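Local structure of ribose 5-phosphate isomerase B (Anaplasma phagocytophilum, 4EM8) at residues Leu110-Ser114 and Arg115-Pro119; Ala27-Arg30 and Asp31-Cys34; Ala17-Glu20 and Leu21-Leu25; Asp52-His55 and Asp56-Glu60. The protein probably interconverts ribose 5-phosphate and ribulose 5-phosphate, an aldose-ketose isomerisation of pentose phosphate metabolism. One frame throughout, in Å; residues are numbered along the deposited sequence.

Contact 1 (Leu110-Ser114 and Arg115-Pro119); sequences LCFGS and RYIDP
F112 and I117 meet where the chain leaves strand 109-113 and doubles back through a turn. I117 sends its long branch out extended, CG1 anti to the backbone N (chi1 -170°), and this carries CD1 obliquely to the F112 ring, 3.8 Å from F112 CD1. Beta-branching restricts chi1 of isoleucine, while its ethyl arm is long enough to reach the buried ring, and L110 CD1 lies over one face of that same ring. The shorter branch of I117 fills the side toward the strand end, with I117 CG2 3.3 Å from G113 O.

G113 O also accepts the turn's own bond from Y116 N at 3.0 Å, the donor well above the carbonyl plane. One water ties the two arms together, giving hydrogen bonds to S114 O at 2.7 Å and I117 O at 2.6 Å. S114, small and polar, holds OG between its backbone N and carbonyl carbon (chi1 62°), where a single hydroxyl proton is shared by A17 O and C71 O, consistent with both bonds being weak. R115 is extended from CG to NE and comes close to H16; both are predicted to bind ribulose 5-phosphate.

D118, at the N-cap of helix 119-131, takes D120 N on OD2, and its OD1 is hydrogen-bonded to T121 OG1. Y116 touches L100 of the second subunit. F112 is packed between L21 and L25 of helix 19-31 and A122 and V125 of helix 119-131.

Contact 2 (Ala27-Arg30 and Asp31-Cys34); sequences AYLR and DLGC
At chi1 176° the ring of Y28 is turned beside its carbonyl carbon and runs along the helix toward L32, whose own CG is turned beside the backbone N (chi1 -71°). The two side chains, four residues apart, therefore meet as a CH-pi contact: L32 CG sits over one face of the Y28 ring, 4.3 Å from its centroid and offset toward the rim. L32 CD1 comes against the hydroxyl end of the ring, 3.7 Å from Y28 CE2. A broad aromatic face and a branched aliphatic chain suit one another on this partly exposed flank.

Helical bonding runs on from D31 N to A27 O and from L32 N to Y28 O, both 3.0 Å, and then the helix ends in a Schellman motif. G33 takes a positive phi of 87°, a conformation in which any beta carbon would collide with the carbonyl oxygen before it, which is why glycine belongs here. Two bonds reach back into the last turn, C34 N to L29 O at 3.0 Å and G33 N to R30 O at 2.9 Å. Past the glycine, C34 turns in again, small enough for its SG to pack 4.0 Å from L29 CD2 in buried surroundings.

The motif ends helix 19-31 just before strand 35-38. Y28 and L29 lean on L126 of helix 119-131, L29 and R30 rest on V36 of the strand, and M5 touches L32 and C34.

Contact 3 (Ala17-Glu20 and Leu21-Leu25); sequences AGVE and LRLFL
V19 and L23, one helical turn apart, lie side by side and point the same way, V19 CG1 4.0 Å from L23 CD1. The other V19 methyl turns to R22: V19 CG2 is 3.9 Å from R22 NH2, approaching the guanidinium obliquely. Beta-branched valine thus serves two neighbours at once, with CG1 anti to the backbone N (chi1 170°) and CG2 beside it.

Beneath the side chains run the bonds of the first turn. R22 N reaches G18 O at 2.8 Å, nearly along the C=O axis, and L23 N reaches V19 O at 3.0 Å. E20 O receives F24 N at 3.1 Å and, more weakly, L23 N. A water bridges the approach to the helix, donating to A17 O at 2.9 Å and accepting from L21 N at 2.8 Å.

This is the start of the helix in a beta-alpha-beta unit, strand 9-14, helix 19-31 and strand 35-38, of a parallel sheet. The preceding loop holds D15 and H16, predicted to bind ribulose 5-phosphate, and D15 OD1 makes weak hydrogen bonds to the backbone N atoms of A17 and G18.

Further out, the buried R22 is held at its charged end. Its chain bends at chi3 (85°) and offers NH1 to D38 in a salt bridge and NH2 to S14 OG and C41 O. The length of arginine lets one side chain of the helix reach both strand 9-14, at S14, and strand 35-38, at D38. Apolar L21 packs on A122, and F24 touches P119, D120 and Q123 of helix 119-131.

Contact 4 (Asp52-His55 and Asp56-Glu60); sequences DYVH and DVVRE
V54 and V58 cross obliquely at the first turn of the short helix 55-58, one of the helices packed beside the parallel sheet. V54 holds CG1 anti to its backbone N (chi1 171°), placing V54 CG1 3.6 Å from V58 CG1; compact branched side chains suit this buried side, where V54 also meets M77 and A80 of helix 75-81. Between them V58 N bonds to V54 O at 3.0 Å, almost straight at 175°, and V57 N adds a weak bond to the same oxygen. Before the turn, D52 forms a salt bridge with K145 of the second subunit, and a water links D52 O to D56 N.

On the exposed side R59 curls back over the turn, its chain bent at chi3. The guanidinium turns one face to H55 O, which lies over its centre, and R59 NH1 is 3.6 Å from H55 CB. H55 O also accepts R59 N at 3.0 Å. D56, three residues before R59, is placed for its short carboxylate to receive the folded arginine, which probably limits rotation of the guanidinium. In this salt bridge R59 NH1 meets D56 OD1 at 3.0 Å, nearly along the carboxylate's C-O axis and 18° out of the guanidinium plane.

In the fold
From the N terminus the contacts come in series, none crossing or enclosing another. Contact 3 opens helix 19-31 just after strand 9-14, and contact 2 ends the same helix and turns the chain into strand 35-38, their centres about 14 Å apart. Contact 4 follows that strand, forming the short helix 55-58 about 16 Å (centre to centre) from contact 3. Contact 1 comes last, closing the turn from strand 109-113 into helix 119-131. It returns to contact 3, where the loop after strand 109-113 meets the loop after strand 9-14 near the predicted sugar-phosphate site. Contact 4 touches none of the others.

Contact 1 (Leu110-Ser114 and Arg115-Pro119)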
loop_
_atom_site.group_PDB
_atom_site.type_symbol
_atom_site.label_atom_id
_atom_site.label_comp_id
_atom_site.label_asym_id
_atom_site.label_seq_id
_atom_site.Cartn_x
_atom_site.Cartn_y
_atom_site.Cartn_z
ATOM N N LEU A 110 -3.604 9.245 -2.288
ATOM C CA LEU A 110 -4.134 8.779 -1.014
ATOM C C LEU A 110 -5.244 7.747 -1.259
ATOM O O LEU A 110 -6.208 8.027 -1.979
ATOM C CB LEU A 110 -4.638 9.966 -0.192
ATOM C CG LEU A 110 -5.377 9.766 1.167
ATOM C CD1 LEU A 110 -4.595 8.875 2.126
ATOM C CD2 LEU A 110 -5.706 11.114 1.825
ATOM N N CYS A 111 -5.100 6.549 -0.690
ATOM C CA CYS A 111 -6.144 5.529 -0.774
ATOM C C CYS A 111 -6.904 5.354 0.548
ATOM O O CYS A 111 -6.284 5.339 1.582
ATOM C CB CYS A 111 -5.513 4.195 -1.171
ATOM S SG CYS A 111 -4.638 4.294 -2.759
ATOM N N PHE A 112 -8.221 5.195 0.495
ATOM C CA PHE A 112 -9.050 4.913 1.667
ATOM C C PHE A 112 -9.850 3.627 1.480
ATOM O O PHE A 112 -10.172 3.263 0.361
ATOM C CB PHE A 112 -10.103 6.007 1.873
ATOM C CG PHE A 112 -9.549 7.293 2.333
ATOM C CD1 PHE A 112 -9.099 7.418 3.623
ATOM C CD2 PHE A 112 -9.558 8.415 1.502
ATOM C CE1 PHE A 112 -8.587 8.609 4.071
ATOM C CE2 PHE A 112 -9.067 9.615 1.948
ATOM C CZ PHE A 112 -8.597 9.714 3.245
ATOM N N GLY A 113 -10.207 3.019 2.607
ATOM C CA GLY A 113 -11.085 1.850 2.708
ATOM C C GLY A 113 -12.370 2.349 3.308
ATOM O O GLY A 113 -12.486 2.482 4.547
ATOM N N SER A 114 -13.358 2.591 2.440
ATOM C CA SER A 114 -14.589 3.271 2.832
ATOM C C SER A 114 -15.382 2.475 3.859
ATOM O O SER A 114 -16.094 3.059 4.658
ATOM C CB SER A 114 -15.476 3.543 1.610
ATOM O OG SER A 114 -15.862 2.302 0.979
ATOM N N ARG A 115 -15.254 1.147 3.847
ATOM C CA ARG A 115 -15.971 0.315 4.808
ATOM C C ARG A 115 -15.333 0.231 6.188
ATOM O O ARG A 115 -15.910 -0.351 7.070
ATOM C CB ARG A 115 -16.183 -1.096 4.223
ATOM C CG ARG A 115 -17.186 -1.065 3.097
ATOM C CD ARG A 115 -17.373 -2.404 2.437
ATOM N NE ARG A 115 -18.399 -2.327 1.388
ATOM C CZ ARG A 115 -18.469 -3.133 0.324
ATOM N NH1 ARG A 115 -17.583 -4.096 0.152
ATOM N NH2 ARG A 115 -19.446 -2.981 -0.566
ATOM N N TYR A 116 -14.172 0.829 6.365
ATOM C CA TYR A 116 -13.369 0.710 7.573
ATOM C C TYR A 116 -12.937 2.066 8.166
ATOM O O TYR A 116 -12.282 2.085 9.211
ATOM C CB TYR A 116 -12.130 -0.178 7.292
ATOM C CG TYR A 116 -12.543 -1.587 6.947
ATOM C CD1 TYR A 116 -12.783 -2.519 7.945
ATOM C CD2 TYR A 116 -12.798 -1.959 5.631
ATOM C CE1 TYR A 116 -13.228 -3.797 7.646
ATOM C CE2 TYR A 116 -13.228 -3.247 5.322
ATOM C CZ TYR A 116 -13.432 -4.159 6.330
ATOM O OH TYR A 116 -13.885 -5.422 6.040
ATOM N N ILE A 117 -13.293 3.190 7.532
ATOM C CA ILE A 117 -12.934 4.515 8.071
ATOM C C ILE A 117 -14.172 5.408 8.111
ATOM O O ILE A 117 -14.991 5.404 7.182
ATOM C CB ILE A 117 -11.807 5.132 7.243
ATOM C CG1 ILE A 117 -11.249 6.376 7.932
ATOM C CG2 ILE A 117 -12.287 5.464 5.840
ATOM C CD1 ILE A 117 -9.952 6.825 7.315
ATOM N N ASP A 118 -14.361 6.147 9.195
ATOM C CA ASP A 118 -15.523 7.000 9.247
ATOM C C ASP A 118 -15.196 8.307 8.512
ATOM O O ASP A 118 -14.015 8.709 8.445
ATOM C CB ASP A 118 -15.987 7.249 10.675
ATOM C CG ASP A 118 -15.537 8.574 11.185
ATOM O OD1 ASP A 118 -14.388 8.630 11.636
ATOM O OD2 ASP A 118 -16.317 9.548 11.098
ATOM N N PRO A 119 -16.228 8.969 7.947
ATOM C CA PRO A 119 -15.984 10.117 7.082
ATOM C C PRO A 119 -15.216 11.246 7.744
ATOM O O PRO A 119 -14.384 11.863 7.104
ATOM C CB PRO A 119 -17.405 10.569 6.699
ATOM C CG PRO A 119 -18.195 9.315 6.742
ATOM C CD PRO A 119 -17.667 8.641 7.985
HETATM O O HOH W 1 -16.294 5.742 4.940
#

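Contact 2 (Ala27-Arg30 and Asp31-Cys34)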
loop_
_atom_site.group_PDB
_atom_site.type_symbol
_atom_site.label_atom_id
_atom_site.label_comp_id
_atom_site.label_asym_id
_atom_site.label_seq_id
_atom_site.Cartn_x
_atom_site.Cartn_y
_atom_site.Cartn_z
ATOM N N ALA A 27 -16.664 17.340 -1.805
ATOM C CA ALA A 27 -17.293 18.559 -1.283
ATOM C C ALA A 27 -16.381 19.257 -0.270
ATOM O O ALA A 27 -16.281 20.482 -0.264
ATOM C CB ALA A 27 -18.641 18.247 -0.653
ATOM N N TYR A 28 -15.704 18.471 0.573
ATOM C CA TYR A 28 -14.728 19.024 1.509
ATOM C C TYR A 28 -13.636 19.791 0.763
ATOM O O TYR A 28 -13.371 20.971 1.046
ATOM C CB TYR A 28 -14.117 17.907 2.352
ATOM C CG TYR A 28 -13.019 18.357 3.280
ATOM C CD1 TYR A 28 -13.296 19.196 4.357
ATOM C CD2 TYR A 28 -11.703 17.920 3.109
ATOM C CE1 TYR A 28 -12.297 19.617 5.202
ATOM C CE2 TYR A 28 -10.698 18.306 3.982
ATOM C CZ TYR A 28 -10.996 19.158 5.015
ATOM O OH TYR A 28 -10.017 19.585 5.859
ATOM N N LEU A 29 -12.978 19.118 -0.169
ATOM C CA LEU A 29 -11.942 19.761 -0.973
ATOM C C LEU A 29 -12.424 21.033 -1.671
ATOM O O LEU A 29 -11.702 22.035 -1.720
ATOM C CB LEU A 29 -11.374 18.788 -2.005
ATOM C CG LEU A 29 -10.501 17.698 -1.371
ATOM C CD1 LEU A 29 -10.061 16.703 -2.432
ATOM C CD2 LEU A 29 -9.269 18.298 -0.634
ATOM N N ARG A 30 -13.635 20.996 -2.212
ATOM C CA ARG A 30 -14.190 22.158 -2.900
ATOM C C ARG A 30 -14.345 23.323 -1.896
ATOM O O ARG A 30 -13.944 24.462 -2.192
ATOM C CB ARG A 30 -15.508 21.774 -3.594
ATOM C CG ARG A 30 -15.591 22.168 -5.059
ATOM C CD ARG A 30 -16.258 21.118 -5.959
ATOM N NE ARG A 30 -17.245 20.319 -5.246
ATOM C CZ ARG A 30 -17.573 19.060 -5.551
ATOM N NH1 ARG A 30 -18.460 18.438 -4.784
ATOM N NH2 ARG A 30 -17.037 18.423 -6.598
ATOM N N ASP A 31 -14.838 23.024 -0.689
ATOM C CA ASP A 31 -14.969 24.044 0.338
ATOM C C ASP A 31 -13.593 24.638 0.697
ATOM O O ASP A 31 -13.476 25.840 0.990
ATOM C CB ASP A 31 -15.659 23.477 1.573
ATOM C CG ASP A 31 -16.026 24.539 2.582
ATOM O OD1 ASP A 31 -16.561 25.612 2.188
ATOM O OD2 ASP A 31 -15.825 24.287 3.790
ATOM N N LEU A 32 -12.554 23.802 0.655
ATOM C CA LEU A 32 -11.172 24.260 0.865
ATOM C C LEU A 32 -10.563 25.039 -0.299
ATOM O O LEU A 32 -9.414 25.480 -0.204
ATOM C CB LEU A 32 -10.242 23.074 1.158
ATOM C CG LEU A 32 -10.352 22.346 2.496
ATOM C CD1 LEU A 32 -9.189 21.347 2.618
ATOM C CD2 LEU A 32 -10.364 23.318 3.657
ATOM N N GLY A 33 -11.294 25.181 -1.394
ATOM C CA GLY A 33 -10.819 25.950 -2.529
ATOM C C GLY A 33 -9.979 25.183 -3.527
ATOM O O GLY A 33 -9.281 25.785 -4.350
ATOM N N CYS A 34 -10.035 23.857 -3.483
ATOM C CA CYS A 34 -9.342 23.048 -4.493
ATOM C C CYS A 34 -10.131 22.966 -5.787
ATOM O O CYS A 34 -11.360 23.028 -5.776
ATOM C CB CYS A 34 -9.161 21.624 -3.991
ATOM S SG CYS A 34 -7.994 21.486 -2.636
#

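Contact 3 (Ala17-Glu20 and Leu21-Leu25)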
loop_
_atom_site.group_PDB
_atom_site.type_symbol
_atom_site.label_atom_id
_atom_site.label_comp_id
_atom_site.label_asym_id
_atom_site.label_seq_id
_atom_site.Cartn_x
_atom_site.Cartn_y
_atom_site.Cartn_z
ATOM N N ALA A 17 -18.353 0.815 -3.639
ATOM C CA ALA A 17 -18.257 0.868 -2.166
ATOM C C ALA A 17 -17.862 2.265 -1.694
ATOM O O ALA A 17 -18.278 2.725 -0.626
ATOM C CB ALA A 17 -17.231 -0.160 -1.657
ATOM N N GLY A 18 -17.074 2.944 -2.519
ATOM C CA GLY A 18 -16.478 4.228 -2.169
ATOM C C GLY A 18 -17.224 5.482 -2.569
ATOM O O GLY A 18 -16.747 6.575 -2.284
ATOM N N VAL A 19 -18.382 5.346 -3.216
ATOM C CA VAL A 19 -19.100 6.514 -3.799
ATOM C C VAL A 19 -19.454 7.565 -2.753
ATOM O O VAL A 19 -19.129 8.752 -2.916
ATOM C CB VAL A 19 -20.360 6.079 -4.581
ATOM C CG1 VAL A 19 -21.214 7.284 -4.952
ATOM C CG2 VAL A 19 -19.978 5.248 -5.822
ATOM N N GLU A 20 -20.092 7.145 -1.665
ATOM C CA GLU A 20 -20.514 8.075 -0.620
ATOM C C GLU A 20 -19.314 8.839 -0.017
ATOM O O GLU A 20 -19.351 10.053 0.093
ATOM C CB GLU A 20 -21.314 7.323 0.458
ATOM C CG GLU A 20 -21.667 8.130 1.696
ATOM C CD GLU A 20 -22.683 7.432 2.607
ATOM O OE1 GLU A 20 -23.181 6.334 2.246
ATOM O OE2 GLU A 20 -22.992 8.003 3.692
ATOM N N LEU A 21 -18.236 8.139 0.326
ATOM C CA LEU A 21 -17.077 8.819 0.860
ATOM C C LEU A 21 -16.442 9.744 -0.188
ATOM O O LEU A 21 -15.992 10.852 0.134
ATOM C CB LEU A 21 -16.052 7.801 1.349
ATOM C CG LEU A 21 -14.801 8.351 2.029
ATOM C CD1 LEU A 21 -15.173 9.217 3.248
ATOM C CD2 LEU A 21 -13.853 7.206 2.385
ATOM N N ARG A 22 -16.359 9.266 -1.435
ATOM C CA ARG A 22 -15.804 10.062 -2.512
ATOM C C ARG A 22 -16.527 11.416 -2.669
ATOM O O ARG A 22 -15.898 12.460 -2.904
ATOM C CB ARG A 22 -15.839 9.269 -3.828
ATOM C CG ARG A 22 -15.096 9.971 -4.942
ATOM C CD ARG A 22 -15.300 9.340 -6.304
ATOM N NE ARG A 22 -16.495 9.805 -6.976
ATOM C CZ ARG A 22 -17.443 9.043 -7.516
ATOM N NH1 ARG A 22 -18.454 9.629 -8.162
ATOM N NH2 ARG A 22 -17.401 7.713 -7.465
ATOM N N LEU A 23 -17.838 11.400 -2.558
ATOM C CA LEU A 23 -18.625 12.623 -2.770
ATOM C C LEU A 23 -18.479 13.551 -1.544
ATOM O O LEU A 23 -18.368 14.776 -1.699
ATOM C CB LEU A 23 -20.093 12.290 -3.064
ATOM C CG LEU A 23 -20.421 11.529 -4.366
ATOM C CD1 LEU A 23 -21.922 11.220 -4.431
ATOM C CD2 LEU A 23 -19.970 12.258 -5.635
ATOM N N PHE A 24 -18.413 12.951 -0.348
ATOM C CA PHE A 24 -18.131 13.680 0.897
ATOM C C PHE A 24 -16.772 14.406 0.857
ATOM O O PHE A 24 -16.685 15.606 1.203
ATOM C CB PHE A 24 -18.198 12.724 2.099
ATOM C CG PHE A 24 -17.948 13.393 3.441
ATOM C CD1 PHE A 24 -18.956 14.112 4.080
ATOM C CD2 PHE A 24 -16.689 13.316 4.049
ATOM C CE1 PHE A 24 -18.731 14.724 5.307
ATOM C CE2 PHE A 24 -16.451 13.929 5.276
ATOM C CZ PHE A 24 -17.473 14.632 5.902
ATOM N N LEU A 25 -15.715 13.692 0.449
ATOM C CA LEU A 25 -14.386 14.283 0.389
ATOM C C LEU A 25 -14.244 15.266 -0.778
ATOM O O LEU A 25 -13.497 16.219 -0.661
ATOM C CB LEU A 25 -13.279 13.231 0.376
ATOM C CG LEU A 25 -13.260 12.295 1.576
ATOM C CD1 LEU A 25 -12.342 11.088 1.311
ATOM C CD2 LEU A 25 -12.886 13.032 2.855
HETATM O O HOH W 2 -18.327 5.310 0.626
#

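Contact 4 (Asp52-His55 and Asp56-Glu60)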
loop_
_atom_site.group_PDB
_atom_site.type_symbol
_atom_site.label_atom_id
_atom_site.label_comp_id
_atom_site.label_asym_id
_atom_site.label_seq_id
_atom_site.Cartn_x
_atom_site.Cartn_y
_atom_site.Cartn_z
ATOM N N ASP A 52 -10.620 -0.698 -12.821
ATOM C CA ASP A 52 -11.023 0.081 -13.974
ATOM C C ASP A 52 -11.114 1.592 -13.705
ATOM O O ASP A 52 -11.188 2.367 -14.641
ATOM C CB ASP A 52 -12.367 -0.419 -14.512
ATOM C CG ASP A 52 -12.296 -1.837 -15.031
ATOM O OD1 ASP A 52 -11.250 -2.257 -15.546
ATOM O OD2 ASP A 52 -13.296 -2.544 -14.922
ATOM N N TYR A 53 -11.121 2.007 -12.445
ATOM C CA TYR A 53 -11.303 3.431 -12.085
ATOM C C TYR A 53 -10.013 4.147 -11.621
ATOM O O TYR A 53 -10.028 5.297 -11.174
ATOM C CB TYR A 53 -12.470 3.535 -11.095
ATOM C CG TYR A 53 -13.765 3.258 -11.817
ATOM C CD1 TYR A 53 -14.209 1.952 -12.000
ATOM C CD2 TYR A 53 -14.491 4.286 -12.386
ATOM C CE1 TYR A 53 -15.369 1.689 -12.696
ATOM C CE2 TYR A 53 -15.649 4.037 -13.091
ATOM C CZ TYR A 53 -16.083 2.729 -13.224
ATOM O OH TYR A 53 -17.209 2.449 -13.920
ATOM N N VAL A 54 -8.885 3.488 -11.816
ATOM C CA VAL A 54 -7.571 4.030 -11.447
ATOM C C VAL A 54 -6.929 4.875 -12.569
ATOM O O VAL A 54 -6.331 5.932 -12.331
ATOM C CB VAL A 54 -6.653 2.850 -11.033
ATOM C CG1 VAL A 54 -5.211 3.290 -10.855
ATOM C CG2 VAL A 54 -7.201 2.198 -9.747
ATOM N N HIS A 55 -7.069 4.416 -13.793
ATOM C CA HIS A 55 -6.357 5.019 -14.920
ATOM C C HIS A 55 -6.591 6.494 -15.089
ATOM O O HIS A 55 -5.654 7.263 -15.271
ATOM C CB HIS A 55 -6.705 4.271 -16.204
ATOM C CG HIS A 55 -6.367 2.807 -16.142
ATOM N ND1 HIS A 55 -7.268 1.871 -15.785
ATOM C CD2 HIS A 55 -5.164 2.133 -16.370
ATOM C CE1 HIS A 55 -6.678 0.657 -15.803
ATOM N NE2 HIS A 55 -5.392 0.821 -16.162
ATOM N N ASP A 56 -7.839 6.915 -15.020
ATOM C CA ASP A 56 -8.161 8.315 -15.213
ATOM C C ASP A 56 -7.588 9.242 -14.153
ATOM O O ASP A 56 -7.362 10.424 -14.427
ATOM C CB ASP A 56 -9.669 8.497 -15.248
ATOM C CG ASP A 56 -10.264 8.163 -16.586
ATOM O OD1 ASP A 56 -9.522 7.892 -17.562
ATOM O OD2 ASP A 56 -11.502 8.183 -16.654
ATOM N N VAL A 57 -7.381 8.717 -12.948
ATOM C CA VAL A 57 -6.793 9.486 -11.871
ATOM C C VAL A 57 -5.278 9.545 -12.046
ATOM O O VAL A 57 -4.689 10.635 -12.119
ATOM C CB VAL A 57 -7.217 8.875 -10.515
ATOM C CG1 VAL A 57 -6.475 9.480 -9.326
ATOM C CG2 VAL A 57 -8.714 9.077 -10.316
ATOM N N VAL A 58 -4.638 8.384 -12.146
ATOM C CA VAL A 58 -3.175 8.347 -12.201
ATOM C C VAL A 58 -2.603 9.055 -13.448
ATOM O O VAL A 58 -1.510 9.622 -13.388
ATOM C CB VAL A 58 -2.620 6.913 -12.124
ATOM C CG1 VAL A 58 -3.142 6.249 -10.855
ATOM C CG2 VAL A 58 -2.920 6.098 -13.385
ATOM N N ARG A 59 -3.361 9.055 -14.540
ATOM C CA ARG A 59 -2.983 9.816 -15.764
ATOM C C ARG A 59 -2.809 11.293 -15.441
ATOM O O ARG A 59 -2.015 11.951 -16.073
ATOM C CB ARG A 59 -4.056 9.710 -16.862
ATOM C CG ARG A 59 -3.603 8.984 -18.133
ATOM C CD ARG A 59 -4.587 9.099 -19.298
ATOM N NE ARG A 59 -5.860 8.385 -19.087
ATOM C CZ ARG A 59 -6.029 7.053 -19.115
ATOM N NH1 ARG A 59 -7.240 6.546 -18.921
ATOM N NH2 ARG A 59 -5.011 6.213 -19.319
ATOM N N GLU A 60 -3.566 11.813 -14.467
ATOM C CA GLU A 60 -3.560 13.250 -14.197
ATOM C C GLU A 60 -2.672 13.678 -13.027
ATOM O O GLU A 60 -2.454 14.866 -12.822
ATOM C CB GLU A 60 -4.988 13.767 -13.961
ATOM C CG GLU A 60 -5.970 13.465 -15.090
ATOM C CD GLU A 60 -5.645 14.177 -16.381
ATOM O OE1 GLU A 60 -6.163 13.737 -17.422
ATOM O OE2 GLU A 60 -4.870 15.164 -16.377
HETATM O O HOH W 3 -10.183 5.035 -14.958
#